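Local coordinates for beta-galacturonidase (Eisenbergiella tayi, PDB 6NCW), which probably hydrolyses terminal beta-linked galacturonic acid residues, as a glycoside hydrolase of family 2 with a TIM-barrel catalytic domain, at residues A[461-466]-A[496-501]. Numbering follows the deposited sequence.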
loop_
_atom_site.group_PDB
_atom_site.type_symbol
_atom_site.label_atom_id
_atom_site.label_comp_id
_atom_site.label_asym_id
_atom_site.label_seq_id
_atom_site.Cartn_x
_atom_site.Cartn_y
_atom_site.Cartn_z
ATOM N N PHE A 461 -13.109 20.857 -32.981
ATOM C CA PHE A 461 -12.047 19.904 -32.672
ATOM C C PHE A 461 -12.051 19.639 -31.176
ATOM O O PHE A 461 -12.037 20.584 -30.378
ATOM C CB PHE A 461 -10.686 20.458 -33.151
ATOM C CG PHE A 461 -9.469 19.630 -32.734
ATOM C CD1 PHE A 461 -9.192 18.407 -33.332
ATOM C CD2 PHE A 461 -8.576 20.117 -31.793
ATOM C CE1 PHE A 461 -8.068 17.666 -32.968
ATOM C CE2 PHE A 461 -7.448 19.385 -31.430
ATOM C CZ PHE A 461 -7.201 18.162 -32.016
ATOM N N LEU A 462 -12.069 18.359 -30.798
ATOM C CA LEU A 462 -12.005 17.923 -29.404
ATOM C C LEU A 462 -10.827 16.974 -29.219
ATOM O O LEU A 462 -10.520 16.187 -30.119
ATOM C CB LEU A 462 -13.302 17.208 -28.979
ATOM C CG LEU A 462 -14.562 18.034 -28.740
ATOM C CD1 LEU A 462 -15.767 17.129 -28.581
ATOM C CD2 LEU A 462 -14.372 18.933 -27.511
ATOM N N ILE A 463 -10.161 17.066 -28.067
ATOM C CA ILE A 463 -9.271 16.011 -27.578
ATOM C C ILE A 463 -10.128 15.042 -26.763
ATOM O O ILE A 463 -10.562 15.362 -25.651
ATOM C CB ILE A 463 -8.125 16.570 -26.724
ATOM C CG1 ILE A 463 -7.220 17.499 -27.547
ATOM C CG2 ILE A 463 -7.314 15.411 -26.100
ATOM C CD1 ILE A 463 -6.682 16.849 -28.807
ATOM N N THR A 464 -10.392 13.863 -27.314
ATOM C CA THR A 464 -11.302 12.934 -26.661
ATOM C C THR A 464 -10.597 12.007 -25.680
ATOM O O THR A 464 -11.286 11.316 -24.917
ATOM C CB THR A 464 -12.075 12.109 -27.705
ATOM O OG1 THR A 464 -11.233 11.813 -28.830
ATOM C CG2 THR A 464 -13.295 12.894 -28.158
ATOM N N GLU A 465 -9.259 12.000 -25.669
ATOM C CA GLU A 465 -8.447 11.318 -24.657
ATOM C C GLU A 465 -7.122 12.047 -24.520
ATOM O O GLU A 465 -6.480 12.323 -25.530
ATOM C CB GLU A 465 -8.162 9.849 -25.027
ATOM C CG GLU A 465 -9.349 8.923 -24.828
ATOM C CD GLU A 465 -9.119 7.511 -25.355
ATOM O OE1 GLU A 465 -10.134 6.892 -25.751
ATOM O OE2 GLU A 465 -7.953 7.025 -25.373
ATOM N N ILE A 466 -6.751 12.379 -23.283
ATOM C CA ILE A 466 -5.382 12.710 -22.899
ATOM C C ILE A 466 -5.223 12.352 -21.421
ATOM O O ILE A 466 -6.165 12.479 -20.634
ATOM C CB ILE A 466 -5.072 14.207 -23.178
ATOM C CG1 ILE A 466 -3.572 14.502 -23.098
ATOM C CG2 ILE A 466 -5.839 15.112 -22.215
ATOM C CD1 ILE A 466 -3.180 15.792 -23.857
ATOM N N GLN A 496 -3.059 22.393 -19.628
ATOM C CA GLN A 496 -2.649 23.734 -20.020
ATOM C C GLN A 496 -2.577 23.859 -21.541
ATOM O O GLN A 496 -3.037 24.854 -22.108
ATOM C CB GLN A 496 -1.312 24.071 -19.352
ATOM C CG GLN A 496 -0.452 25.104 -20.055
ATOM C CD GLN A 496 -1.030 26.513 -20.036
ATOM O OE1 GLN A 496 -1.712 26.915 -19.081
ATOM N NE2 GLN A 496 -0.755 27.281 -21.105
ATOM N N ALA A 497 -2.090 22.825 -22.226
ATOM C CA ALA A 497 -1.974 22.912 -23.678
ATOM C C ALA A 497 -3.342 22.855 -24.359
ATOM O O ALA A 497 -3.624 23.671 -25.242
ATOM C CB ALA A 497 -1.052 21.820 -24.211
ATOM N N VAL A 498 -4.210 21.903 -23.976
ATOM C CA VAL A 498 -5.480 21.749 -24.689
ATOM C C VAL A 498 -6.343 23.001 -24.539
ATOM O O VAL A 498 -6.961 23.460 -25.501
ATOM C CB VAL A 498 -6.240 20.474 -24.233
ATOM C CG1 VAL A 498 -5.422 19.223 -24.529
ATOM C CG2 VAL A 498 -6.571 20.523 -22.752
ATOM N N PHE A 499 -6.381 23.585 -23.342
ATOM C CA PHE A 499 -7.200 24.768 -23.112
ATOM C C PHE A 499 -6.626 26.041 -23.730
ATOM O O PHE A 499 -7.345 27.039 -23.809
ATOM C CB PHE A 499 -7.416 24.953 -21.608
ATOM C CG PHE A 499 -8.397 23.978 -21.027
ATOM C CD1 PHE A 499 -9.639 23.792 -21.624
ATOM C CD2 PHE A 499 -8.072 23.220 -19.923
ATOM C CE1 PHE A 499 -10.558 22.873 -21.111
ATOM C CE2 PHE A 499 -8.987 22.289 -19.398
ATOM C CZ PHE A 499 -10.238 22.131 -19.992
ATOM N N SER A 500 -5.372 26.040 -24.179
ATOM C CA SER A 500 -4.815 27.183 -24.889
ATOM C C SER A 500 -4.672 26.940 -26.389
ATOM O O SER A 500 -4.177 27.818 -27.100
ATOM C CB SER A 500 -3.467 27.577 -24.277
ATOM O OG SER A 500 -2.514 26.550 -24.435
ATOM N N ARG A 501 -5.114 25.787 -26.894
ATOM C CA ARG A 501 -5.084 25.492 -28.322
ATOM C C ARG A 501 -6.285 26.164 -28.998
ATOM O O ARG A 501 -7.429 25.716 -28.847
ATOM C CB ARG A 501 -5.084 23.979 -28.525
ATOM C CG ARG A 501 -5.110 23.486 -29.961
ATOM C CD ARG A 501 -3.928 24.008 -30.779
ATOM N NE ARG A 501 -4.358 25.104 -31.639
ATOM C CZ ARG A 501 -3.581 25.734 -32.514
ATOM N NH1 ARG A 501 -2.307 25.382 -32.662
ATOM N NH2 ARG A 501 -4.091 26.717 -33.244
#
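Val498, near the end of helix 484-500, sends one methyl, CG1, against two isoleucines of strand 461-466. The contact is wholly apolar: Val498 CG1 lies 3.9 Å from Ile463 CG1 and 4.2 Å from Ile466 CD1. With chi1 at -62°, Val498 CG1 stands anti to its own carbonyl carbon and reaches the strand, while CG2 lies over one face of the Phe499 ring, near the rim. The side chains of Ile463 and Val498 meet at a slant; that of Ile466, extended through both torsions (chi1 -167°, chi2 159°), runs past Val498 in the opposing direction with its terminal methyl alongside. All three residues are buried. Val507 of strand 504-509 touches both Val498 and Ile466, and Leu443 of helix 439-453 packs on Ile463. Among the polar groups, Arg501 turns to that same helix, where NH1 forms a salt bridge with Asp444. Glu465, a galacturonate-binding residue, instead forms a salt bridge through OE1 with Arg309 and hydrogen bonds through OE1 with a bound glycerol and through OE2 with Tyr430. Strand 461-466, helix 484-500 and the parallel strand 504-509 form a beta-alpha-beta unit of the TIM barrel, its helix packed outside the strands, with Glu465 near the C-terminal end of its strand, where the sugar site of such barrels lies.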